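Local atomic coordinates of telomere length regulator taz1 (Schizosaccharomyces pombe, PDB entry 4ZMK), a protein that binds double-stranded telomeric DNA as a homodimer and regulates telomere length and function in fission yeast, this chain being its dimerization domain. Residues V21-L24 with G25-S29. Residues are numbered along the deposited sequence; the frame is centred on the assembly and turned at random.
Sequences VVSL and GLVSS
Val27 reaches back along its own helix to Ser23, one turn earlier, and is the side chain to follow here. Its CB sits 3.8 Å from Ser23 O and, a little farther off, also borders Leu24 O. From CB the two methyls part. CG2 lies beside the backbone N, anti to the carbonyl carbon, and this brings it back over the preceding turn to rest 3.2 Å from Ser23 O; CG1, anti to the backbone N at chi1 -179°, branches off beside its own carbonyl carbon. Ser23 O thus has a methyl against it while also accepting the amide of Val27, N to O 3.0 Å, in a fairly straight bond (158° at the hydrogen). Leu26 N, only three residues on, gives the same oxygen a second, weak bond, strongly bent. The Val27 bond follows the regular i to i+4 pattern of an alpha-helix, here the early turns of helix 20-40 in the dimerization domain; the amides of Gly25, Leu26 and Ser28 bond in the same way to the carbonyls of Val21, Val22 and Leu24. The Val27 face packs on Leu57 and Leu61 of helix 44-70 and on Ile13, and it also meets Leu61 of the second subunit. On a neighbouring face, CG of Leu26 stands 3.6 Å from Val22 O. Ser28 sets its CB 3.2 Å from Leu24 O, the oxygen that takes its amide, and packs on Lys62 of the second subunit. Beside it along the dimer interface, Leu24 packs on Arg64 of that subunit.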
ATOM      1  N   VAL A  21       9.923  -6.736  -7.850  1.00 19.93           N
ATOM      2  CA  VAL A  21       9.536  -7.775  -6.894  1.00 19.53           C
ATOM      3  C   VAL A  21      10.005  -7.405  -5.484  1.00 18.77           C
ATOM      4  O   VAL A  21       9.260  -7.544  -4.526  1.00 17.71           O
ATOM      5  CB  VAL A  21      10.088  -9.183  -7.308  1.00 24.39           C
ATOM      6  CG1 VAL A  21      10.114 -10.149  -6.128  1.00 21.32           C
ATOM      7  CG2 VAL A  21       9.263  -9.763  -8.438  1.00 22.04           C
ATOM      8  N   VAL A  22      11.227  -6.911  -5.364  1.00 19.53           N
ATOM      9  CA  VAL A  22      11.723  -6.477  -4.069  1.00 19.11           C
ATOM     10  C   VAL A  22      10.881  -5.314  -3.544  1.00 17.45           C
ATOM     11  O   VAL A  22      10.519  -5.291  -2.376  1.00 18.56           O
ATOM     12  CB  VAL A  22      13.208  -6.067  -4.134  1.00 20.56           C
ATOM     13  CG1 VAL A  22      13.667  -5.484  -2.800  1.00 20.29           C
ATOM     14  CG2 VAL A  22      14.062  -7.268  -4.527  1.00 22.44           C
ATOM     15  N   SER A  23      10.557  -4.363  -4.414  1.00 17.13           N
ATOM     16  CA  SER A  23       9.685  -3.246  -4.070  0.50 15.79           C
ATOM     17  C   SER A  23       8.342  -3.745  -3.539  1.00 14.63           C
ATOM     18  O   SER A  23       7.841  -3.272  -2.530  1.00 17.55           O
ATOM     19  CB  SER A  23       9.476  -2.346  -5.294  0.50 15.99           C
ATOM     20  OG  SER A  23       8.505  -1.349  -5.052  0.50 14.87           O
ATOM     21  N   LEU A  24       7.762  -4.715  -4.238  1.00 14.90           N
ATOM     22  CA  LEU A  24       6.469  -5.268  -3.834  1.00 14.17           C
ATOM     23  C   LEU A  24       6.565  -5.953  -2.472  1.00 14.06           C
ATOM     24  O   LEU A  24       5.614  -5.951  -1.714  1.00 13.35           O
ATOM     25  CB  LEU A  24       5.945  -6.248  -4.883  1.00 14.91           C
ATOM     26  CG  LEU A  24       5.504  -5.575  -6.183  1.00 15.09           C
ATOM     27  CD1 LEU A  24       5.083  -6.601  -7.234  1.00 16.22           C
ATOM     28  CD2 LEU A  24       4.389  -4.582  -5.897  1.00 13.94           C
ATOM     29  N   GLY A  25       7.726  -6.519  -2.164  1.00 15.01           N
ATOM     30  CA  GLY A  25       7.967  -7.092  -0.852  1.00 15.23           C
ATOM     31  C   GLY A  25       7.974  -6.043   0.242  1.00 14.50           C
ATOM     32  O   GLY A  25       7.500  -6.292   1.337  1.00 14.71           O
ATOM     33  N   LEU A  26       8.517  -4.866  -0.054  1.00 14.34           N
ATOM     34  CA  LEU A  26       8.572  -3.785   0.920  1.00 13.91           C
ATOM     35  C   LEU A  26       7.184  -3.187   1.147  1.00 17.17           C
ATOM     36  O   LEU A  26       6.826  -2.863   2.274  1.00 18.72           O
ATOM     37  CB  LEU A  26       9.557  -2.700   0.464  1.00 15.42           C
ATOM     38  CG  LEU A  26      11.038  -3.092   0.411  1.00 15.89           C
ATOM     39  CD1 LEU A  26      11.872  -1.967  -0.155  1.00 16.55           C
ATOM     40  CD2 LEU A  26      11.535  -3.477   1.775  1.00 16.53           C
ATOM     41  N   VAL A  27       6.403  -3.052   0.076  1.00 12.24           N
ATOM     42  CA  VAL A  27       5.055  -2.496   0.175  1.00 11.38           C
ATOM     43  C   VAL A  27       4.138  -3.450   0.936  1.00 11.27           C
ATOM     44  O   VAL A  27       3.438  -3.042   1.861  1.00 19.10           O
ATOM     45  CB  VAL A  27       4.487  -2.192  -1.214  1.00 11.23           C
ATOM     46  CG1 VAL A  27       3.114  -1.595  -1.099  1.00 10.59           C
ATOM     47  CG2 VAL A  27       5.414  -1.236  -1.932  1.00 11.62           C
ATOM     48  N   SER A  28       4.161  -4.719   0.545  1.00 11.80           N
ATOM     49  CA  SER A  28       3.416  -5.772   1.225  0.50 14.87           C
ATOM     50  C   SER A  28       3.670  -5.758   2.730  1.00 12.29           C
ATOM     51  O   SER A  28       2.747  -5.831   3.527  1.00 23.55           O
ATOM     52  CB  SER A  28       3.801  -7.138   0.639  0.50 19.48           C
ATOM     53  OG  SER A  28       3.070  -8.196   1.229  0.50 13.56           O
ATOM     54  N   SER A  29       4.946  -5.686   3.096  1.00 16.15           N
ATOM     55  CA  SER A  29       5.360  -5.663   4.491  0.50 13.32           C
ATOM     56  C   SER A  29       4.773  -4.449   5.216  1.00 14.00           C
ATOM     57  O   SER A  29       4.285  -4.561   6.336  1.00 13.46           O
ATOM     58  CB  SER A  29       6.887  -5.655   4.580  0.50 14.16           C
ATOM     59  OG  SER A  29       7.322  -5.609   5.921  0.50 14.93           O
TER